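Local structure of glutathione S-transferase (Bombyx mori, 3AY8) at residues Gly17-Leu20 and Ala21-Ala24; Ala105-Tyr108 and Val109-Ala113; Asp132-Asn135 and Ser136-Phe140; Asp208-Lys211 and Lys212-Gln216. The protein probably catalyses the conjugation of glutathione to electrophilic compounds, as cytosolic glutathione transferases do, and works as a homodimer. All coordinates share one frame; numbering follows the deposited sequence.

All four are local contacts along helices, contact 4 at the end of one. Contact 1 lies in the thioredoxin-like domain, which in this family supplies most of the glutathione site; the others belong to the helical C-terminal domain. Contacts 2 and 3 have centres about 10 Å apart: K110 NZ forms a salt bridge with D133 OD1 at 2.9 Å and a probable hydrogen bond to T137 OG1 at 2.7 Å, and L107 CD1 packs on L138 CD2 at 3.8 Å. Contact 1 sits about 20 Å from contact 2, centre to centre. Contact 4 approaches contact 2 to about 7 Å between nearest atoms. Contact 2 reaches the dimer interface; in contact 1, R23 meets a glycerol.

Contact 1: residues Gly17-Leu20 and Ala21-Ala24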
ATOM      1  N   GLY A  17      10.813   6.031   6.637  1.00 21.73           N
ATOM      2  CA  GLY A  17      10.917   4.600   6.319  1.00 21.70           C
ATOM      3  C   GLY A  17      11.899   4.312   5.194  1.00 21.88           C
ATOM      4  O   GLY A  17      12.629   3.314   5.227  1.00 21.89           O
ATOM      5  N   ALA A  18      11.908   5.179   4.191  1.00 22.01           N
ATOM      6  CA  ALA A  18      12.876   5.071   3.091  1.00 22.17           C
ATOM      7  C   ALA A  18      14.311   5.291   3.590  1.00 22.44           C
ATOM      8  O   ALA A  18      15.223   4.538   3.215  1.00 22.74           O
ATOM      9  CB  ALA A  18      12.531   6.063   1.978  1.00 22.21           C
ATOM     10  N   LEU A  19      14.517   6.303   4.438  1.00 22.13           N
ATOM     11  CA  LEU A  19      15.865   6.568   4.981  1.00 22.84           C
ATOM     12  C   LEU A  19      16.332   5.443   5.902  1.00 22.98           C
ATOM     13  O   LEU A  19      17.484   4.985   5.820  1.00 23.66           O
ATOM     14  CB  LEU A  19      15.939   7.943   5.669  1.00 22.11           C
ATOM     15  CG  LEU A  19      17.301   8.355   6.258  1.00 23.51           C
ATOM     16  CD1 LEU A  19      18.434   8.329   5.239  1.00 22.35           C
ATOM     17  CD2 LEU A  19      17.229   9.731   6.941  1.00 23.76           C
ATOM     18  N   LEU A  20      15.431   4.964   6.759  1.00 22.98           N
ATOM     19  CA  LEU A  20      15.746   3.837   7.624  1.00 22.98           C
ATOM     20  C   LEU A  20      16.225   2.618   6.837  1.00 23.55           C
ATOM     21  O   LEU A  20      17.105   1.889   7.300  1.00 23.53           O
ATOM     22  CB  LEU A  20      14.536   3.461   8.486  1.00 22.71           C
ATOM     23  CG  LEU A  20      14.304   4.237   9.796  1.00 23.24           C
ATOM     24  CD1 LEU A  20      12.890   3.985  10.306  1.00 20.86           C
ATOM     25  CD2 LEU A  20      15.331   3.862  10.882  1.00 18.84           C
ATOM     26  N   ALA A  21      15.617   2.374   5.674  1.00 23.84           N
ATOM     27  CA  ALA A  21      16.041   1.265   4.808  1.00 24.98           C
ATOM     28  C   ALA A  21      17.464   1.509   4.297  1.00 25.59           C
ATOM     29  O   ALA A  21      18.288   0.597   4.303  1.00 25.45           O
ATOM     30  CB  ALA A  21      15.082   1.090   3.633  1.00 24.19           C
ATOM     31  N   ALA A  22      17.734   2.729   3.846  1.00 26.47           N
ATOM     32  CA  ALA A  22      19.092   3.103   3.417  1.00 28.12           C
ATOM     33  C   ALA A  22      20.103   2.895   4.562  1.00 28.51           C
ATOM     34  O   ALA A  22      21.167   2.329   4.342  1.00 28.71           O
ATOM     35  CB  ALA A  22      19.125   4.543   2.906  1.00 27.68           C
ATOM     36  N   ARG A  23      19.746   3.303   5.784  1.00 29.09           N
ATOM     37  CA  ARG A  23      20.621   3.077   6.954  1.00 29.77           C
ATOM     38  C   ARG A  23      20.838   1.590   7.213  1.00 30.49           C
ATOM     39  O   ARG A  23      21.957   1.169   7.496  1.00 30.10           O
ATOM     40  CB  ARG A  23      20.079   3.740   8.230  1.00 29.40           C
ATOM     41  CG  ARG A  23      19.780   5.250   8.137  1.00 31.39           C
ATOM     42  CD  ARG A  23      20.917   6.036   7.496  1.00 32.97           C
ATOM     43  NE  ARG A  23      20.871   7.473   7.772  1.00 31.94           N
ATOM     44  CZ  ARG A  23      21.730   8.344   7.247  1.00 31.79           C
ATOM     45  NH1 ARG A  23      22.676   7.931   6.412  1.00 32.54           N
ATOM     46  NH2 ARG A  23      21.654   9.622   7.550  1.00 32.46           N
ATOM     47  N   ALA A  24      19.767   0.800   7.109  1.00 31.05           N
ATOM     48  CA  ALA A  24      19.834  -0.629   7.408  1.00 32.24           C
ATOM     49  C   ALA A  24      20.754  -1.391   6.453  1.00 33.26           C
ATOM     50  O   ALA A  24      21.549  -2.219   6.899  1.00 33.19           O
ATOM     51  CB  ALA A  24      18.434  -1.248   7.416  1.00 31.87           C
TER
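L19 and R23, one helical turn apart, send their side chains out from the same side of the helix and cross at a slant. The leucine methyl CD1 lies over one face of the guanidinium group, displaced toward its rim, with L19 CD1 3.6 Å from R23 NE. R23 CG sits beside its backbone N (chi1 -55°), which brings it 3.3 Å from L19 O; the bend at chi2 (-47°) then turns CD and the guanidinium along the leucine. L19 CD1 also approaches A22 CB, a looser contact of 4.5 Å. The helix is 13-25, the crossover of the beta-alpha-beta unit between strands 5-8 and 30-33 in the thioredoxin-like domain. A18, A21 and A22 keep its flank low where helix 68-79 packs against it, while L20 leans on helix 158-173 of the C-terminal domain and so lies at the seam between domains. Four successive backbone bonds run through the turn; that from R23 N to L19 O is short, 2.8 Å, whereas A21 N meets G17 O at 3.2 Å. R23 NE, beside the leucine methyl, forms a salt bridge with E198 of helix 196-213, which L19 also touches, and R23 NH1 is hydrogen-bonded to a glycerol, probably from the crystallisation liquor.

Contact 2: residues Ala105-Tyr108 and Val109-Ala113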
ATOM      1  N   ALA A 105      -1.306   0.013   3.082  1.00 23.22           N
ATOM      2  CA  ALA A 105      -2.763  -0.046   2.879  1.00 23.88           C
ATOM      3  C   ALA A 105      -3.595   0.029   4.159  1.00 24.22           C
ATOM      4  O   ALA A 105      -4.788   0.348   4.098  1.00 24.44           O
ATOM      5  CB  ALA A 105      -3.144  -1.315   2.095  1.00 23.25           C
ATOM      6  N   SER A 106      -2.995  -0.309   5.303  1.00 23.63           N
ATOM      7  CA  SER A 106      -3.754  -0.360   6.568  1.00 24.23           C
ATOM      8  C   SER A 106      -3.148   0.538   7.639  1.00 23.89           C
ATOM      9  O   SER A 106      -3.823   1.409   8.179  1.00 24.53           O
ATOM     10  CB  SER A 106      -3.828  -1.802   7.117  1.00 23.89           C
ATOM     11  OG  SER A 106      -4.527  -2.635   6.224  1.00 25.66           O
ATOM     12  N   LEU A 107      -1.873   0.326   7.934  1.00 23.34           N
ATOM     13  CA  LEU A 107      -1.256   0.994   9.074  1.00 23.44           C
ATOM     14  C   LEU A 107      -1.103   2.495   8.868  1.00 23.37           C
ATOM     15  O   LEU A 107      -1.703   3.286   9.603  1.00 23.05           O
ATOM     16  CB  LEU A 107       0.068   0.330   9.473  1.00 22.83           C
ATOM     17  CG  LEU A 107       0.833   0.889  10.691  1.00 23.50           C
ATOM     18  CD1 LEU A 107      -0.010   0.940  11.973  1.00 23.18           C
ATOM     19  CD2 LEU A 107       2.079   0.083  10.929  1.00 21.73           C
ATOM     20  N   TYR A 108      -0.298   2.901   7.896  1.00 23.43           N
ATOM     21  CA  TYR A 108      -0.026   4.325   7.770  1.00 23.95           C
ATOM     22  C   TYR A 108      -1.259   5.088   7.304  1.00 23.95           C
ATOM     23  O   TYR A 108      -1.438   6.251   7.653  1.00 24.08           O
ATOM     24  CB  TYR A 108       1.196   4.654   6.895  1.00 24.89           C
ATOM     25  CG  TYR A 108       1.563   6.125   7.077  1.00 27.45           C
ATOM     26  CD1 TYR A 108       2.114   6.565   8.286  1.00 29.45           C
ATOM     27  CD2 TYR A 108       1.260   7.080   6.100  1.00 30.08           C
ATOM     28  CE1 TYR A 108       2.418   7.899   8.502  1.00 31.48           C
ATOM     29  CE2 TYR A 108       1.558   8.451   6.308  1.00 30.94           C
ATOM     30  CZ  TYR A 108       2.139   8.835   7.519  1.00 33.31           C
ATOM     31  OH  TYR A 108       2.455  10.153   7.775  1.00 36.91           O
ATOM     32  N   VAL A 109      -2.098   4.419   6.518  1.00 23.63           N
ATOM     33  CA  VAL A 109      -3.376   4.957   6.070  1.00 25.15           C
ATOM     34  C   VAL A 109      -4.251   5.408   7.259  1.00 24.49           C
ATOM     35  O   VAL A 109      -4.860   6.475   7.221  1.00 24.57           O
ATOM     36  CB  VAL A 109      -4.137   3.890   5.215  1.00 25.00           C
ATOM     37  CG1 VAL A 109      -5.644   4.175   5.153  1.00 27.62           C
ATOM     38  CG2 VAL A 109      -3.540   3.833   3.831  1.00 26.60           C
ATOM     39  N   LYS A 110      -4.294   4.590   8.303  1.00 24.27           N
ATOM     40  CA  LYS A 110      -5.141   4.862   9.465  1.00 24.71           C
ATOM     41  C   LYS A 110      -4.514   5.871  10.436  1.00 24.63           C
ATOM     42  O   LYS A 110      -5.223   6.609  11.109  1.00 24.79           O
ATOM     43  CB  LYS A 110      -5.493   3.554  10.167  1.00 24.80           C
ATOM     44  CG  LYS A 110      -6.499   2.716   9.368  1.00 25.62           C
ATOM     45  CD  LYS A 110      -6.745   1.361  10.017  1.00 27.51           C
ATOM     46  CE  LYS A 110      -7.460   0.410   9.023  1.00 27.21           C
ATOM     47  NZ  LYS A 110      -7.990  -0.752   9.784  1.00 29.54           N
ATOM     48  N   ILE A 111      -3.187   5.899  10.498  1.00 24.74           N
ATOM     49  CA  ILE A 111      -2.467   6.956  11.210  1.00 24.90           C
ATOM     50  C   ILE A 111      -2.741   8.295  10.521  1.00 25.99           C
ATOM     51  O   ILE A 111      -3.107   9.286  11.154  1.00 26.53           O
ATOM     52  CB  ILE A 111      -0.946   6.643  11.266  1.00 24.33           C
ATOM     53  CG1 ILE A 111      -0.702   5.397  12.141  1.00 23.18           C
ATOM     54  CG2 ILE A 111      -0.155   7.867  11.770  1.00 24.39           C
ATOM     55  CD1 ILE A 111       0.754   4.774  12.056  1.00 21.05           C
ATOM     56  N   ARG A 112      -2.597   8.304   9.204  1.00 26.67           N
ATOM     57  CA  ARG A 112      -2.853   9.499   8.420  1.00 28.10           C
ATOM     58  C   ARG A 112      -4.311  10.007   8.534  1.00 27.31           C
ATOM     59  O   ARG A 112      -4.535  11.211   8.613  1.00 26.82           O
ATOM     60  CB  ARG A 112      -2.507   9.217   6.972  1.00 28.23           C
ATOM     61  CG  ARG A 112      -2.129  10.432   6.204  1.00 33.10           C
ATOM     62  CD  ARG A 112      -1.978  10.089   4.723  1.00 38.50           C
ATOM     63  NE  ARG A 112      -1.393  11.216   4.006  1.00 43.73           N
ATOM     64  CZ  ARG A 112      -2.078  12.077   3.256  1.00 46.91           C
ATOM     65  NH1 ARG A 112      -1.437  13.073   2.650  1.00 48.81           N
ATOM     66  NH2 ARG A 112      -3.395  11.944   3.095  1.00 47.18           N
ATOM     67  N   ALA A 113      -5.275   9.086   8.536  1.00 27.00           N
ATOM     68  CA  ALA A 113      -6.702   9.430   8.704  1.00 27.92           C
ATOM     69  C   ALA A 113      -6.951  10.220   9.989  1.00 27.98           C
ATOM     70  O   ALA A 113      -7.807  11.102  10.029  1.00 28.09           O
ATOM     71  CB  ALA A 113      -7.568   8.182   8.673  1.00 27.63           C
TER
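Y108 turns its CG away from its own backbone N (chi1 -168°), which lays the ring along the turn toward I111 and R112. Ring atom Y108 CE1 comes 4.2 Å from I111 CG2, the two side chains crossing at about a right angle, and Y108 CE2 lies equally far from R112 CG, where the extended arginine chain passes at a slant. L107 and I111 instead run side by side in the same direction, L107 CD1 meeting I111 CD1 at 3.9 Å. With the ring cut back to an alanine here, I111 CG2 and the R112 methylenes would probably lose their aromatic neighbour. This part of helix 90-120, the long helix of the GST C-terminal domain, includes a wider pi-type turn at 105-107. V109 packs on V109 of the second subunit, placing the turn at the dimer interface. K110 N is bonded to S106 O at 3.2 Å, while R112 N holds Y108 O more tightly at 2.8 Å. K110 CG passes 3.2 Å from S106 O as the chain extends toward D133 and T137 of helix 128-147. One helix thus offers an apolar ridge at L107 and I111 and a polar link, part salt bridge and part hydrogen bond, at K110.

Contact 3: residues Asp132-Asn135 and Ser136-Phe140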
ATOM      1  N   ASP A 132     -10.669   3.379  16.863  1.00 27.46           N
ATOM      2  CA  ASP A 132     -11.010   1.960  16.788  1.00 27.69           C
ATOM      3  C   ASP A 132     -10.440   1.305  15.532  1.00 27.10           C
ATOM      4  O   ASP A 132      -9.973   0.169  15.575  1.00 27.06           O
ATOM      5  CB  ASP A 132     -12.527   1.779  16.785  1.00 27.69           C
ATOM      6  CG  ASP A 132     -13.172   2.206  18.083  1.00 29.27           C
ATOM      7  OD1 ASP A 132     -12.455   2.515  19.064  1.00 31.44           O
ATOM      8  OD2 ASP A 132     -14.415   2.250  18.116  1.00 31.62           O
ATOM      9  N   ASP A 133     -10.512   2.024  14.415  1.00 26.49           N
ATOM     10  CA  ASP A 133     -10.025   1.522  13.129  1.00 26.59           C
ATOM     11  C   ASP A 133      -8.523   1.250  13.210  1.00 26.47           C
ATOM     12  O   ASP A 133      -8.071   0.165  12.847  1.00 26.50           O
ATOM     13  CB  ASP A 133     -10.344   2.528  12.019  1.00 26.80           C
ATOM     14  CG  ASP A 133     -10.365   1.893  10.627  1.00 28.62           C
ATOM     15  OD1 ASP A 133     -10.400   0.641  10.511  1.00 29.13           O
ATOM     16  OD2 ASP A 133     -10.325   2.661   9.644  1.00 29.21           O
ATOM     17  N   LEU A 134      -7.764   2.221  13.720  1.00 25.55           N
ATOM     18  CA  LEU A 134      -6.335   2.041  13.894  1.00 25.97           C
ATOM     19  C   LEU A 134      -6.023   0.898  14.872  1.00 25.67           C
ATOM     20  O   LEU A 134      -5.161   0.079  14.605  1.00 25.51           O
ATOM     21  CB  LEU A 134      -5.642   3.340  14.349  1.00 25.33           C
ATOM     22  CG  LEU A 134      -4.131   3.222  14.631  1.00 25.89           C
ATOM     23  CD1 LEU A 134      -3.327   2.672  13.430  1.00 26.65           C
ATOM     24  CD2 LEU A 134      -3.541   4.557  15.108  1.00 25.43           C
ATOM     25  N   ASN A 135      -6.728   0.858  15.999  1.00 26.09           N
ATOM     26  CA  ASN A 135      -6.518  -0.196  16.994  1.00 26.15           C
ATOM     27  C   ASN A 135      -6.756  -1.609  16.453  1.00 26.38           C
ATOM     28  O   ASN A 135      -6.043  -2.537  16.814  1.00 26.13           O
ATOM     29  CB  ASN A 135      -7.333   0.094  18.269  1.00 25.98           C
ATOM     30  CG  ASN A 135      -6.622   1.071  19.210  1.00 26.21           C
ATOM     31  OD1 ASN A 135      -7.256   1.770  20.015  1.00 28.46           O
ATOM     32  ND2 ASN A 135      -5.307   1.120  19.121  1.00 23.67           N
ATOM     33  N   SER A 136      -7.718  -1.762  15.538  1.00 26.70           N
ATOM     34  CA  SER A 136      -7.927  -3.041  14.868  1.00 27.41           C
ATOM     35  C   SER A 136      -6.709  -3.460  14.013  1.00 27.60           C
ATOM     36  O   SER A 136      -6.330  -4.650  13.962  1.00 27.62           O
ATOM     37  CB  SER A 136      -9.195  -2.971  14.005  1.00 28.02           C
ATOM     38  OG  SER A 136      -9.234  -4.063  13.103  1.00 32.58           O
ATOM     39  N   THR A 137      -6.097  -2.477  13.351  1.00 26.64           N
ATOM     40  CA  THR A 137      -4.879  -2.718  12.573  1.00 25.97           C
ATOM     41  C   THR A 137      -3.693  -2.988  13.492  1.00 25.81           C
ATOM     42  O   THR A 137      -2.887  -3.881  13.221  1.00 24.97           O
ATOM     43  CB  THR A 137      -4.617  -1.565  11.580  1.00 26.05           C
ATOM     44  OG1 THR A 137      -5.585  -1.672  10.532  1.00 25.90           O
ATOM     45  CG2 THR A 137      -3.201  -1.660  10.961  1.00 24.78           C
ATOM     46  N   LEU A 138      -3.617  -2.261  14.613  1.00 25.58           N
ATOM     47  CA  LEU A 138      -2.571  -2.566  15.605  1.00 25.39           C
ATOM     48  C   LEU A 138      -2.671  -3.987  16.152  1.00 25.51           C
ATOM     49  O   LEU A 138      -1.657  -4.635  16.423  1.00 24.77           O
ATOM     50  CB  LEU A 138      -2.576  -1.549  16.757  1.00 24.86           C
ATOM     51  CG  LEU A 138      -2.260  -0.091  16.372  1.00 24.66           C
ATOM     52  CD1 LEU A 138      -2.127   0.776  17.622  1.00 23.50           C
ATOM     53  CD2 LEU A 138      -0.998  -0.009  15.492  1.00 21.74           C
ATOM     54  N   SER A 139      -3.900  -4.463  16.337  1.00 25.99           N
ATOM     55  CA  SER A 139      -4.116  -5.807  16.861  1.00 26.34           C
ATOM     56  C   SER A 139      -3.542  -6.877  15.933  1.00 25.87           C
ATOM     57  O   SER A 139      -2.954  -7.848  16.389  1.00 25.03           O
ATOM     58  CB  SER A 139      -5.609  -6.050  17.120  1.00 26.41           C
ATOM     59  OG  SER A 139      -5.793  -7.361  17.616  1.00 27.95           O
ATOM     60  N   PHE A 140      -3.717  -6.671  14.630  1.00 26.72           N
ATOM     61  CA  PHE A 140      -3.153  -7.530  13.595  1.00 27.67           C
ATOM     62  C   PHE A 140      -1.628  -7.511  13.649  1.00 26.73           C
ATOM     63  O   PHE A 140      -0.995  -8.560  13.599  1.00 26.55           O
ATOM     64  CB  PHE A 140      -3.619  -7.061  12.223  1.00 28.93           C
ATOM     65  CG  PHE A 140      -4.642  -7.942  11.591  1.00 34.52           C
ATOM     66  CD1 PHE A 140      -4.287  -8.793  10.550  1.00 39.39           C
ATOM     67  CD2 PHE A 140      -5.966  -7.916  12.022  1.00 40.09           C
ATOM     68  CE1 PHE A 140      -5.237  -9.617   9.946  1.00 42.89           C
ATOM     69  CE2 PHE A 140      -6.928  -8.737  11.428  1.00 41.99           C
ATOM     70  CZ  PHE A 140      -6.565  -9.582  10.385  1.00 43.03           C
TER
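Helix 128-147 of the helical C-terminal domain of the GST fold carries this turn, in which L134 and L138 are the main apolar pair. The two leucines cross at a slant, L134 CD1 touching L138 CD2 at 4.1 Å. L134 reaches its neighbour because its CG stands opposite its backbone N (chi1 177°), whereas L138 CG is swung back over the preceding turn, 3.4 Å from L134 O. Both leucines face inward: L138 packs on M167 and L134 on I170, both of helix 158-173, and W175 touches the pair. The backbone bond beneath them, from L138 N to L134 O, is 2.8 Å long. S139 N similarly meets N135 O at 2.9 Å, but T137 N to D133 O is weak at 3.3 Å. F140 packs on Q52 of the second subunit. D133 OD1 and T137 OG1, a turn apart, share the ammonium of K110 on helix 90-120. The buried T137 hydroxyl is thereby given a polar partner, and the aspartate charge would probably help fix the lysine beside it, so that helix 128-147 holds its neighbours by leucine packing and by charge.

Contact 4: residues Asp208-Lys211 and Lys212-Gln216; sequences DAVK and KNIKQ
K212, K211 and I214 have the most surface against the other segment, though both lysines remain exposed and give the contact mainly their stems. K212 CB rests 3.3 Å from D208 O, the same carbonyl that accepts K212 N at 3.0 Å in the last regular turn; the rest of the lysine, fully extended, leads away. K211 stays close to the next residue through its CB. I214 folds back over the turn: its CG1, set beside the backbone N (chi1 -59°), lies 3.5 Å from V210 O, and its CD1 touches V210 CG1 at 4.1 Å, the two side chains crossing at a slant. V210 in turn packs on C115, I118 and L119 of helix 90-120. Replacing this isoleucine with a glycine is likely to bare V210 CG1 and open a gap over the end of the turn. N213 N reaches V210 O, and I214 N meets K211 O at 2.8 Å, each donor standing well above the carbonyl plane, while the longer bond from I214 N to V210 O is weak. Water 1 lies 2.7 Å from I214 O and 2.8 Å from K211 O, bridging the two carbonyls. N213 ND2 binds the carbonyl oxygen of I118, and the backbone of K215 pairs with T124. Such narrowing, from i to i+4 bonds to i to i+3 bonds before an extended tail, is characteristic of a helix C-terminus, here that of helix 196-213, the last helix of the GST C-terminal domain.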
ATOM      1  N   ASP A 208       4.851  16.292  17.873  1.00 33.06           N
ATOM      2  CA  ASP A 208       4.647  17.632  18.444  1.00 34.17           C
ATOM      3  C   ASP A 208       3.664  18.472  17.622  1.00 33.84           C
ATOM      4  O   ASP A 208       2.785  19.126  18.183  1.00 34.19           O
ATOM      5  CB  ASP A 208       5.978  18.374  18.602  1.00 34.61           C
ATOM      6  CG  ASP A 208       6.880  17.767  19.684  1.00 36.36           C
ATOM      7  OD1 ASP A 208       6.450  16.847  20.409  1.00 39.43           O
ATOM      8  OD2 ASP A 208       8.040  18.210  19.803  1.00 39.32           O
ATOM      9  N   ALA A 209       3.800  18.441  16.302  1.00 33.78           N
ATOM     10  CA  ALA A 209       2.911  19.209  15.431  1.00 33.86           C
ATOM     11  C   ALA A 209       1.451  18.739  15.519  1.00 34.20           C
ATOM     12  O   ALA A 209       0.524  19.558  15.467  1.00 34.11           O
ATOM     13  CB  ALA A 209       3.414  19.194  13.990  1.00 34.01           C
ATOM     14  N   VAL A 210       1.243  17.430  15.669  1.00 34.22           N
ATOM     15  CA  VAL A 210      -0.112  16.906  15.878  1.00 34.52           C
ATOM     16  C   VAL A 210      -0.698  17.328  17.249  1.00 35.63           C
ATOM     17  O   VAL A 210      -1.808  17.856  17.308  1.00 34.81           O
ATOM     18  CB  VAL A 210      -0.197  15.358  15.676  1.00 33.96           C
ATOM     19  CG1 VAL A 210      -1.632  14.865  15.836  1.00 32.16           C
ATOM     20  CG2 VAL A 210       0.352  14.956  14.285  1.00 33.18           C
ATOM     21  N   LYS A 211       0.063  17.080  18.316  0.60 36.14           N
ATOM     22  CA  LYS A 211      -0.367  17.397  19.677  0.60 37.31           C
ATOM     23  C   LYS A 211      -0.765  18.857  19.776  0.60 38.14           C
ATOM     24  O   LYS A 211      -1.795  19.190  20.362  0.60 38.06           O
ATOM     25  CB  LYS A 211       0.750  17.115  20.682  0.60 37.08           C
ATOM     26  CG  LYS A 211       0.990  15.654  20.979  0.60 37.17           C
ATOM     27  CD  LYS A 211       2.361  15.491  21.613  0.60 38.31           C
ATOM     28  CE  LYS A 211       2.463  14.193  22.353  0.60 39.61           C
ATOM     29  NZ  LYS A 211       3.874  13.772  22.515  0.60 40.84           N
ATOM     30  N   LYS A 212       0.058  19.711  19.169  1.00 39.10           N
ATOM     31  CA  LYS A 212      -0.104  21.159  19.231  1.00 41.27           C
ATOM     32  C   LYS A 212      -1.535  21.550  18.837  1.00 42.26           C
ATOM     33  O   LYS A 212      -2.093  22.488  19.394  1.00 42.21           O
ATOM     34  CB  LYS A 212       0.924  21.858  18.329  1.00 41.48           C
ATOM     35  CG  LYS A 212       0.942  23.380  18.469  1.00 44.08           C
ATOM     36  CD  LYS A 212       2.119  24.017  17.735  1.00 46.54           C
ATOM     37  CE  LYS A 212       2.051  25.539  17.861  1.00 48.68           C
ATOM     38  NZ  LYS A 212       3.349  26.199  17.541  1.00 49.97           N
ATOM     39  N   ASN A 213      -2.133  20.811  17.902  1.00 43.54           N
ATOM     40  CA  ASN A 213      -3.490  21.120  17.444  1.00 44.93           C
ATOM     41  C   ASN A 213      -4.634  20.385  18.151  1.00 45.68           C
ATOM     42  O   ASN A 213      -5.806  20.675  17.903  1.00 45.79           O
ATOM     43  CB  ASN A 213      -3.596  20.950  15.933  1.00 44.94           C
ATOM     44  CG  ASN A 213      -2.903  22.056  15.186  1.00 45.79           C
ATOM     45  OD1 ASN A 213      -2.490  23.052  15.781  1.00 47.16           O
ATOM     46  ND2 ASN A 213      -2.773  21.898  13.874  1.00 44.76           N
ATOM     47  N   ILE A 214      -4.294  19.447  19.029  1.00 46.73           N
ATOM     48  CA  ILE A 214      -5.298  18.722  19.797  1.00 48.09           C
ATOM     49  C   ILE A 214      -5.676  19.527  21.045  1.00 49.56           C
ATOM     50  O   ILE A 214      -4.809  19.896  21.844  1.00 49.40           O
ATOM     51  CB  ILE A 214      -4.825  17.296  20.201  1.00 47.79           C
ATOM     52  CG1 ILE A 214      -4.498  16.458  18.957  1.00 46.93           C
ATOM     53  CG2 ILE A 214      -5.896  16.597  21.055  1.00 47.69           C
ATOM     54  CD1 ILE A 214      -3.881  15.102  19.261  1.00 46.07           C
ATOM     55  N   LYS A 215      -6.971  19.803  21.188  1.00 51.20           N
ATOM     56  CA  LYS A 215      -7.501  20.477  22.372  1.00 53.04           C
ATOM     57  C   LYS A 215      -7.791  19.451  23.467  1.00 53.86           C
ATOM     58  O   LYS A 215      -8.715  18.650  23.338  1.00 54.31           O
ATOM     59  CB  LYS A 215      -8.764  21.281  22.017  1.00 53.26           C
ATOM     60  CG  LYS A 215      -8.483  22.557  21.211  1.00 53.97           C
ATOM     61  CD  LYS A 215      -9.751  23.388  21.000  1.00 55.97           C
ATOM     62  CE  LYS A 215      -9.477  24.609  20.132  1.00 55.58           C
ATOM     63  NZ  LYS A 215     -10.747  25.232  19.664  1.00 56.50           N
ATOM     64  N   GLN A 216      -6.979  19.466  24.527  1.00 54.89           N
ATOM     65  CA  GLN A 216      -7.123  18.519  25.640  1.00 55.51           C
ATOM     66  C   GLN A 216      -8.079  19.052  26.702  1.00 55.74           C
ATOM     67  O   GLN A 216      -9.204  19.452  26.386  1.00 56.18           O
ATOM     68  CB  GLN A 216      -5.760  18.191  26.257  1.00 55.68           C
TER
HETATM   69  O   HOH W   1      -2.529  21.320  22.040  1.00 61.76           O